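PDB 6PTM: uncharacterized protein from Bacteroides ovatus CL02T12C04, which is probably an exo-acting carrageenase of glycoside hydrolase family 42 that trims units from the ends of carrageenan chains. Local coordinates for residues A[565-573]-A[623-631]; A[635-645]-A[661-672]. All coordinates share one frame; numbering follows the deposited sequence.

Contact 1: A[565-573]-A[623-631]; sequences RIFYTKASS and AFKSDIETV. With EDO (1,2-ethanediol), chain C.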
loop_
_atom_site.group_PDB
_atom_site.type_symbol
_atom_site.label_atom_id
_atom_site.label_comp_id
_atom_site.label_asym_id
_atom_site.label_seq_id
_atom_site.Cartn_x
_atom_site.Cartn_y
_atom_site.Cartn_z
ATOM N N ARG A 565 1.899 -18.133 -9.419
ATOM C CA ARG A 565 0.682 -17.518 -8.829
ATOM C C ARG A 565 0.154 -18.406 -7.714
ATOM O O ARG A 565 -0.167 -19.582 -7.970
ATOM C CB ARG A 565 -0.372 -17.300 -9.910
ATOM C CG ARG A 565 0.097 -16.396 -11.031
ATOM C CD ARG A 565 0.729 -15.094 -10.554
ATOM N NE ARG A 565 0.963 -14.266 -11.728
ATOM C CZ ARG A 565 0.090 -13.397 -12.231
ATOM N NH1 ARG A 565 -1.076 -13.150 -11.643
ATOM N NH2 ARG A 565 0.435 -12.684 -13.279
ATOM N N ILE A 566 0.034 -17.845 -6.522
ATOM C CA ILE A 566 -0.566 -18.556 -5.369
ATOM C C ILE A 566 -2.065 -18.411 -5.510
ATOM O O ILE A 566 -2.514 -17.260 -5.533
ATOM C CB ILE A 566 -0.041 -17.962 -4.062
ATOM C CG1 ILE A 566 1.459 -18.196 -3.937
ATOM C CG2 ILE A 566 -0.782 -18.483 -2.852
ATOM C CD1 ILE A 566 2.047 -17.414 -2.830
ATOM N N PHE A 567 -2.805 -19.518 -5.512
ATOM C CA PHE A 567 -4.286 -19.478 -5.593
ATOM C C PHE A 567 -4.900 -18.907 -4.314
ATOM O O PHE A 567 -4.539 -19.322 -3.206
ATOM C CB PHE A 567 -4.904 -20.839 -5.888
ATOM C CG PHE A 567 -6.310 -20.692 -6.396
ATOM C CD1 PHE A 567 -7.388 -20.871 -5.553
ATOM C CD2 PHE A 567 -6.536 -20.255 -7.691
ATOM C CE1 PHE A 567 -8.676 -20.684 -6.033
ATOM C CE2 PHE A 567 -7.822 -20.009 -8.147
ATOM C CZ PHE A 567 -8.887 -20.259 -7.324
ATOM N N TYR A 568 -5.791 -17.927 -4.481
ATOM C CA TYR A 568 -6.518 -17.261 -3.373
ATOM C C TYR A 568 -8.017 -17.398 -3.647
ATOM O O TYR A 568 -8.495 -17.165 -4.779
ATOM C CB TYR A 568 -6.125 -15.784 -3.192
ATOM C CG TYR A 568 -6.966 -15.088 -2.155
ATOM C CD1 TYR A 568 -6.683 -15.242 -0.814
ATOM C CD2 TYR A 568 -8.094 -14.350 -2.486
ATOM C CE1 TYR A 568 -7.498 -14.692 0.161
ATOM C CE2 TYR A 568 -8.897 -13.759 -1.512
ATOM C CZ TYR A 568 -8.616 -13.955 -0.180
ATOM O OH TYR A 568 -9.362 -13.387 0.822
ATOM N N THR A 569 -8.782 -17.774 -2.642
ATOM C CA THR A 569 -10.269 -17.749 -2.738
ATOM C C THR A 569 -10.878 -17.318 -1.406
ATOM O O THR A 569 -10.455 -17.824 -0.360
ATOM C CB THR A 569 -10.867 -19.086 -3.172
ATOM O OG1 THR A 569 -12.293 -18.894 -3.197
ATOM C CG2 THR A 569 -10.433 -20.248 -2.305
ATOM N N LYS A 570 -11.865 -16.440 -1.489
ATOM C CA LYS A 570 -12.709 -15.991 -0.359
ATOM C C LYS A 570 -13.423 -17.187 0.272
ATOM O O LYS A 570 -13.770 -17.064 1.436
ATOM C CB LYS A 570 -13.735 -14.969 -0.857
ATOM C CG LYS A 570 -13.131 -13.614 -1.234
ATOM C CD LYS A 570 -14.127 -12.618 -1.845
ATOM C CE LYS A 570 -14.437 -12.974 -3.281
ATOM N NZ LYS A 570 -15.492 -12.118 -3.881
ATOM N N ALA A 571 -13.694 -18.261 -0.470
ATOM C CA ALA A 571 -14.265 -19.514 0.097
ATOM C C ALA A 571 -13.441 -19.991 1.307
ATOM O O ALA A 571 -14.037 -20.369 2.311
ATOM C CB ALA A 571 -14.335 -20.591 -0.975
ATOM N N SER A 572 -12.108 -19.993 1.221
ATOM C CA SER A 572 -11.222 -20.407 2.344
ATOM C C SER A 572 -11.002 -19.265 3.333
ATOM O O SER A 572 -10.966 -19.586 4.520
ATOM C CB SER A 572 -9.904 -20.977 1.867
ATOM O OG SER A 572 -10.061 -22.279 1.324
ATOM N N SER A 573 -10.830 -17.997 2.911
ATOM C CA SER A 573 -10.493 -16.899 3.864
ATOM C C SER A 573 -11.671 -16.618 4.786
ATOM O O SER A 573 -11.442 -16.302 5.974
ATOM C CB SER A 573 -10.004 -15.645 3.165
ATOM O OG SER A 573 -10.943 -15.198 2.209
ATOM N N ALA A 623 -13.294 -24.261 -1.599
ATOM C CA ALA A 623 -13.265 -23.543 -2.883
ATOM C C ALA A 623 -14.682 -23.446 -3.414
ATOM O O ALA A 623 -15.474 -24.369 -3.178
ATOM C CB ALA A 623 -12.357 -24.218 -3.869
ATOM N N PHE A 624 -14.980 -22.363 -4.123
ATOM C CA PHE A 624 -16.206 -22.263 -4.956
ATOM C C PHE A 624 -16.086 -23.354 -6.022
ATOM O O PHE A 624 -14.955 -23.575 -6.557
ATOM C CB PHE A 624 -16.360 -20.859 -5.550
ATOM C CG PHE A 624 -16.548 -19.762 -4.527
ATOM C CD1 PHE A 624 -17.739 -19.640 -3.845
ATOM C CD2 PHE A 624 -15.521 -18.884 -4.213
ATOM C CE1 PHE A 624 -17.907 -18.659 -2.875
ATOM C CE2 PHE A 624 -15.695 -17.885 -3.260
ATOM C CZ PHE A 624 -16.890 -17.772 -2.591
ATOM N N LYS A 625 -17.200 -23.986 -6.384
ATOM C CA LYS A 625 -17.184 -24.851 -7.595
ATOM C C LYS A 625 -16.579 -24.046 -8.765
ATOM O O LYS A 625 -15.769 -24.593 -9.525
ATOM C CB LYS A 625 -18.571 -25.441 -7.894
ATOM C CG LYS A 625 -18.568 -26.610 -8.890
ATOM C CD LYS A 625 -19.917 -27.326 -9.101
ATOM N N SER A 626 -16.909 -22.775 -8.923
ATOM C CA SER A 626 -16.387 -21.956 -10.046
ATOM C C SER A 626 -14.868 -21.740 -9.936
ATOM O O SER A 626 -14.194 -21.558 -10.974
ATOM C CB SER A 626 -17.163 -20.663 -10.145
ATOM O OG SER A 626 -17.087 -19.913 -8.950
ATOM N N ASP A 627 -14.286 -21.823 -8.749
ATOM C CA ASP A 627 -12.804 -21.775 -8.600
ATOM C C ASP A 627 -12.225 -22.992 -9.327
ATOM O O ASP A 627 -11.314 -22.837 -10.146
ATOM C CB ASP A 627 -12.326 -21.802 -7.140
ATOM C CG ASP A 627 -12.514 -20.517 -6.349
ATOM O OD1 ASP A 627 -12.286 -19.438 -6.920
ATOM O OD2 ASP A 627 -12.796 -20.613 -5.142
ATOM N N ILE A 628 -12.714 -24.171 -8.966
ATOM C CA ILE A 628 -12.209 -25.471 -9.487
ATOM C C ILE A 628 -12.403 -25.520 -11.006
ATOM O O ILE A 628 -11.446 -25.907 -11.699
ATOM C CB ILE A 628 -12.886 -26.625 -8.734
ATOM C CG1 ILE A 628 -12.417 -26.619 -7.276
ATOM C CG2 ILE A 628 -12.603 -27.937 -9.446
ATOM C CD1 ILE A 628 -13.158 -27.542 -6.354
ATOM N N GLU A 629 -13.593 -25.152 -11.497
ATOM C CA GLU A 629 -13.924 -25.096 -12.945
ATOM C C GLU A 629 -12.936 -24.160 -13.638
ATOM O O GLU A 629 -12.484 -24.499 -14.739
ATOM C CB GLU A 629 -15.372 -24.642 -13.184
ATOM C CG GLU A 629 -16.386 -25.725 -12.870
ATOM C CD GLU A 629 -17.832 -25.260 -12.749
ATOM O OE1 GLU A 629 -18.088 -24.025 -12.800
ATOM O OE2 GLU A 629 -18.704 -26.141 -12.583
ATOM N N THR A 630 -12.618 -23.005 -13.047
ATOM C CA THR A 630 -11.718 -22.065 -13.736
ATOM C C THR A 630 -10.302 -22.660 -13.714
ATOM O O THR A 630 -9.600 -22.545 -14.733
ATOM C CB THR A 630 -11.872 -20.653 -13.165
ATOM O OG1 THR A 630 -13.253 -20.310 -13.262
ATOM C CG2 THR A 630 -11.064 -19.623 -13.906
ATOM N N VAL A 631 -9.887 -23.293 -12.617
ATOM C CA VAL A 631 -8.507 -23.856 -12.578
ATOM C C VAL A 631 -8.441 -25.022 -13.578
ATOM O O VAL A 631 -7.384 -25.160 -14.203
ATOM C CB VAL A 631 -8.071 -24.238 -11.152
ATOM C CG1 VAL A 631 -6.805 -25.077 -11.152
ATOM C CG2 VAL A 631 -7.914 -22.993 -10.303
HETATM C C1 EDO C . -18.214 -12.511 -1.595
HETATM O O1 EDO C . -18.089 -12.062 -2.913
HETATM C C2 EDO C . -17.772 -13.937 -1.504
HETATM O O2 EDO C . -18.666 -14.861 -2.086
HETATM O O HOH W 1 -10.803 -17.247 -6.356
#

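Contact 2: A[635-645]-A[661-672]; sequences LDECGTVIIDN and LKQGKGKLIVVS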
loop_
_atom_site.group_PDB
_atom_site.type_symbol
_atom_site.label_atom_id
_atom_site.label_comp_id
_atom_site.label_asym_id
_atom_site.label_seq_id
_atom_site.Cartn_x
_atom_site.Cartn_y
_atom_site.Cartn_z
ATOM N N LEU A 635 -5.729 -25.894 -16.737
ATOM C CA LEU A 635 -5.114 -27.221 -17.039
ATOM C C LEU A 635 -5.407 -27.622 -18.488
ATOM O O LEU A 635 -4.472 -28.141 -19.136
ATOM C CB LEU A 635 -5.606 -28.287 -16.056
ATOM C CG LEU A 635 -5.035 -28.150 -14.645
ATOM C CD1 LEU A 635 -5.821 -28.970 -13.643
ATOM C CD2 LEU A 635 -3.561 -28.526 -14.594
ATOM N N ASP A 636 -6.622 -27.348 -18.973
ATOM C CA ASP A 636 -7.086 -27.639 -20.356
ATOM C C ASP A 636 -6.308 -26.799 -21.379
ATOM O O ASP A 636 -6.247 -27.253 -22.533
ATOM C CB ASP A 636 -8.596 -27.417 -20.553
ATOM C CG ASP A 636 -9.479 -28.270 -19.656
ATOM O OD1 ASP A 636 -8.963 -29.220 -19.092
ATOM O OD2 ASP A 636 -10.688 -27.955 -19.522
ATOM N N GLU A 637 -5.717 -25.657 -21.004
ATOM C CA GLU A 637 -4.795 -24.913 -21.907
ATOM C C GLU A 637 -3.338 -25.364 -21.730
ATOM O O GLU A 637 -2.484 -24.601 -22.107
ATOM C CB GLU A 637 -4.691 -23.412 -21.618
ATOM C CG GLU A 637 -5.974 -22.627 -21.480
ATOM C CD GLU A 637 -5.727 -21.274 -20.799
ATOM O OE1 GLU A 637 -4.679 -21.067 -20.063
ATOM O OE2 GLU A 637 -6.575 -20.418 -21.011
ATOM N N CYS A 638 -3.039 -26.492 -21.097
ATOM C CA CYS A 638 -1.657 -27.001 -20.864
ATOM C C CYS A 638 -0.991 -26.230 -19.707
ATOM O O CYS A 638 0.234 -26.255 -19.640
ATOM C CB CYS A 638 -0.784 -26.966 -22.120
ATOM S SG CYS A 638 -1.483 -27.849 -23.545
ATOM N N GLY A 639 -1.758 -25.640 -18.785
ATOM C CA GLY A 639 -1.207 -25.026 -17.564
ATOM C C GLY A 639 -0.638 -26.072 -16.621
ATOM O O GLY A 639 -0.971 -27.282 -16.757
ATOM N N THR A 640 0.164 -25.628 -15.660
ATOM C CA THR A 640 0.684 -26.463 -14.561
ATOM C C THR A 640 0.032 -26.028 -13.261
ATOM O O THR A 640 0.081 -24.828 -12.933
ATOM C CB THR A 640 2.207 -26.359 -14.461
ATOM O OG1 THR A 640 2.753 -26.825 -15.695
ATOM C CG2 THR A 640 2.759 -27.128 -13.288
ATOM N N VAL A 641 -0.529 -26.977 -12.535
ATOM C CA VAL A 641 -1.095 -26.744 -11.188
ATOM C C VAL A 641 -0.392 -27.670 -10.206
ATOM O O VAL A 641 -0.320 -28.894 -10.467
ATOM C CB VAL A 641 -2.612 -26.950 -11.159
ATOM C CG1 VAL A 641 -3.130 -26.813 -9.752
ATOM C CG2 VAL A 641 -3.340 -26.014 -12.111
ATOM N N ILE A 642 0.103 -27.077 -9.118
ATOM C CA ILE A 642 0.805 -27.781 -8.015
ATOM C C ILE A 642 -0.078 -27.639 -6.794
ATOM O O ILE A 642 -0.311 -26.503 -6.365
ATOM C CB ILE A 642 2.230 -27.242 -7.787
ATOM C CG1 ILE A 642 3.092 -27.362 -9.046
ATOM C CG2 ILE A 642 2.874 -27.952 -6.605
ATOM C CD1 ILE A 642 4.247 -26.412 -9.070
ATOM N N ILE A 643 -0.577 -28.756 -6.289
ATOM C CA ILE A 643 -1.636 -28.761 -5.246
ATOM C C ILE A 643 -1.217 -29.720 -4.146
ATOM O O ILE A 643 -0.552 -30.748 -4.478
ATOM C CB ILE A 643 -3.025 -29.091 -5.829
ATOM C CG1 ILE A 643 -4.142 -28.882 -4.804
ATOM C CG2 ILE A 643 -3.089 -30.487 -6.428
ATOM C CD1 ILE A 643 -5.496 -28.710 -5.438
ATOM N N ASP A 644 -1.547 -29.359 -2.904
ATOM C CA ASP A 644 -1.242 -30.199 -1.722
ATOM C C ASP A 644 -2.379 -31.213 -1.560
ATOM O O ASP A 644 -3.231 -31.281 -2.444
ATOM C CB ASP A 644 -0.916 -29.375 -0.480
ATOM C CG ASP A 644 -2.048 -28.543 0.080
ATOM O OD1 ASP A 644 -3.162 -28.711 -0.391
ATOM O OD2 ASP A 644 -1.789 -27.714 0.983
ATOM N N ASN A 645 -2.350 -32.008 -0.499
ATOM C CA ASN A 645 -3.351 -33.086 -0.264
ATOM C C ASN A 645 -4.600 -32.492 0.396
ATOM O O ASN A 645 -5.641 -33.120 0.327
ATOM C CB ASN A 645 -2.747 -34.234 0.550
ATOM C CG ASN A 645 -1.722 -35.007 -0.250
ATOM O OD1 ASN A 645 -0.568 -35.105 0.157
ATOM N ND2 ASN A 645 -2.115 -35.488 -1.413
ATOM N N LEU A 661 -10.107 -31.717 -9.874
ATOM C CA LEU A 661 -9.215 -31.294 -10.974
ATOM C C LEU A 661 -8.764 -32.554 -11.710
ATOM O O LEU A 661 -8.434 -33.534 -11.032
ATOM C CB LEU A 661 -8.004 -30.555 -10.402
ATOM C CG LEU A 661 -8.229 -29.117 -9.950
ATOM C CD1 LEU A 661 -6.898 -28.513 -9.524
ATOM C CD2 LEU A 661 -8.869 -28.271 -11.044
ATOM N N LYS A 662 -8.741 -32.511 -13.037
ATOM C CA LYS A 662 -8.176 -33.592 -13.888
ATOM C C LYS A 662 -7.003 -33.023 -14.666
ATOM O O LYS A 662 -7.153 -31.939 -15.251
ATOM C CB LYS A 662 -9.239 -34.125 -14.854
ATOM C CG LYS A 662 -10.453 -34.741 -14.174
ATOM C CD LYS A 662 -10.092 -35.830 -13.167
ATOM C CE LYS A 662 -11.266 -36.694 -12.765
ATOM N NZ LYS A 662 -12.209 -35.939 -11.907
ATOM N N GLN A 663 -5.882 -33.724 -14.669
ATOM C CA GLN A 663 -4.659 -33.266 -15.368
ATOM C C GLN A 663 -4.987 -32.878 -16.813
ATOM O O GLN A 663 -4.514 -31.797 -17.275
ATOM C CB GLN A 663 -3.590 -34.360 -15.376
ATOM C CG GLN A 663 -2.399 -33.985 -16.244
ATOM C CD GLN A 663 -1.140 -34.700 -15.835
ATOM O OE1 GLN A 663 -0.398 -34.238 -14.975
ATOM N NE2 GLN A 663 -0.891 -35.829 -16.471
ATOM N N GLY A 664 -5.694 -33.771 -17.524
ATOM C CA GLY A 664 -5.929 -33.659 -18.971
ATOM C C GLY A 664 -4.657 -33.280 -19.713
ATOM O O GLY A 664 -3.627 -33.948 -19.531
ATOM N N LYS A 665 -4.723 -32.203 -20.483
ATOM C CA LYS A 665 -3.635 -31.686 -21.351
ATOM C C LYS A 665 -2.568 -30.930 -20.552
ATOM O O LYS A 665 -1.502 -30.700 -21.104
ATOM C CB LYS A 665 -4.248 -30.761 -22.403
ATOM C CG LYS A 665 -5.426 -31.370 -23.154
ATOM C CD LYS A 665 -5.733 -30.660 -24.433
ATOM C CE LYS A 665 -4.758 -31.010 -25.531
ATOM N NZ LYS A 665 -4.692 -29.920 -26.531
ATOM N N GLY A 666 -2.833 -30.542 -19.309
ATOM C CA GLY A 666 -1.855 -29.780 -18.515
ATOM C C GLY A 666 -1.040 -30.701 -17.637
ATOM O O GLY A 666 -0.950 -31.905 -17.932
ATOM N N LYS A 667 -0.509 -30.157 -16.552
ATOM C CA LYS A 667 0.351 -30.877 -15.588
ATOM C C LYS A 667 -0.253 -30.634 -14.210
ATOM O O LYS A 667 -0.295 -29.452 -13.768
ATOM C CB LYS A 667 1.799 -30.395 -15.735
ATOM C CG LYS A 667 2.867 -31.448 -15.464
ATOM C CD LYS A 667 4.325 -30.957 -15.534
ATOM C CE LYS A 667 4.719 -30.238 -16.812
ATOM N NZ LYS A 667 4.442 -31.037 -18.031
ATOM N N LEU A 668 -0.752 -31.690 -13.578
ATOM C CA LEU A 668 -1.367 -31.589 -12.238
ATOM C C LEU A 668 -0.509 -32.356 -11.237
ATOM O O LEU A 668 -0.495 -33.588 -11.255
ATOM C CB LEU A 668 -2.805 -32.100 -12.283
ATOM C CG LEU A 668 -3.513 -32.202 -10.934
ATOM C CD1 LEU A 668 -3.677 -30.808 -10.288
ATOM C CD2 LEU A 668 -4.857 -32.885 -11.125
ATOM N N ILE A 669 0.206 -31.631 -10.390
ATOM C CA ILE A 669 1.282 -32.209 -9.549
ATOM C C ILE A 669 0.826 -32.115 -8.108
ATOM O O ILE A 669 0.610 -30.988 -7.574
ATOM C CB ILE A 669 2.637 -31.524 -9.829
ATOM C CG1 ILE A 669 2.971 -31.634 -11.320
ATOM C CG2 ILE A 669 3.725 -32.112 -8.953
ATOM C CD1 ILE A 669 4.232 -30.898 -11.772
ATOM N N VAL A 670 0.730 -33.272 -7.474
ATOM C CA VAL A 670 0.299 -33.368 -6.059
ATOM C C VAL A 670 1.545 -33.464 -5.196
ATOM O O VAL A 670 2.412 -34.265 -5.498
ATOM C CB VAL A 670 -0.681 -34.535 -5.856
ATOM C CG1 VAL A 670 -1.239 -34.567 -4.443
ATOM C CG2 VAL A 670 -1.780 -34.467 -6.914
ATOM N N VAL A 671 1.610 -32.663 -4.144
ATOM C CA VAL A 671 2.790 -32.594 -3.246
ATOM C C VAL A 671 2.277 -32.653 -1.808
ATOM O O VAL A 671 1.066 -32.449 -1.593
ATOM C CB VAL A 671 3.626 -31.323 -3.511
ATOM C CG1 VAL A 671 4.093 -31.256 -4.948
ATOM C CG2 VAL A 671 2.876 -30.056 -3.138
ATOM N N SER A 672 3.161 -32.949 -0.861
ATOM C CA SER A 672 2.806 -33.217 0.555
ATOM C C SER A 672 3.397 -32.148 1.467
ATOM O O SER A 672 2.887 -32.014 2.590
ATOM C CB SER A 672 3.254 -34.605 0.949
ATOM O OG SER A 672 2.626 -35.562 0.114
#

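Contact 1: A[565-573]-A[623-631]
The backbones come closest where A571, in the first turn of helix 570-575, passes A623 just ahead of helix 625-636, CA to CA 5.1 Å; F567 and V631 stand farther apart. The contact packs the loop and helix start that follow strand 564-567 of the parallel alpha/beta sheet against the N-terminal end of helix 625-636. With chi1 at 179°, T569 OG1 lies opposite the backbone N and beside the carbonyl carbon, which brings it to D627: it donates to D627 OD2 at 2.6 Å, on the syn side, 17° out of the carboxylate plane. T569 OG1 also accepts from A571 N (3.1 Å) as the N-cap of helix 570-575, while D627 OD2 takes a second bond from F624 N, above the carboxylate plane, so one chain of bonds ties both helix starts. D627 OD1 is bridged by a water to Y568 O and lies 3.5 Å from F567 CZ at the ring edge, the two planes 85° apart. F567 CE2 reaches V631 CG2 at 3.7 Å, and A571 CB sits over one face of the F624 ring, 4.0 Å from its centroid, a CH-pi contact. Three donors, T569 OG1, F624 N and the water, probably favour the D627 anion.

Contact 2: A[635-645]-A[661-672]
L635 sets its two methyls against the chain on either side of the Q663-G666 turn: CD1 meets L661 CD2 at 4.1 Å, the side chains crossing at about a right angle, and CD2 lies 3.5 Å from K667 O. Its CG stands beside the backbone N (chi1 -72°), which turns the two methyls to L661 and K667. An alanine here would remove both methyls and is likely to leave a gap between L661 and L668. Strands 640-643 and 667-670 run parallel, 14° apart, joined by five backbone hydrogen bonds. On the face with L635, V641 and L668 lie side by side and point the same way, while L661 crosses V641 at about a right angle; L668 CD1 touches both V641 CG1 (4.1 Å) and I643 CG2 (3.9 Å). On the other face T640 lies alongside K667, and I642 CG2 meets V671 CG1 at 3.9 Å. G666 has no room for a CB against G639 O and L635 O. Past the strands, S672 OG donates to N645 OD1 at 3.2 Å. No helix lies between these two parallel strands, whereas strand 614-617, helix 625-636 and strand 640-643 form the beta-alpha-beta unit beside them. Strand 667-670 is the outermost of the five-stranded sheet; helix 625-636 packs against the V641 face and helix 674-687 against I642, I669 and V671.

Helix 625-636 joins the two contacts, whose centres lie 14 Å apart: its first turns meet F567 and the start of helix 570-575 in contact 1, and its last residues lead through a Schellman motif into strand 640-643 of contact 2. Between them V631 serves both: one methyl belongs to contact 1, while V631 CG1 lies 3.7 Å from V641 CG2 and 3.8 Å from L661 CD1, and I628 O lies 3.6 Å from L661 CD2. Both contacts belong to the same five-stranded parallel sheet. Only contact 1 holds a ligand, an ethanediol probably from the crystallisation liquor, which K570 and D369 bind; K570 also forms a salt bridge to D410.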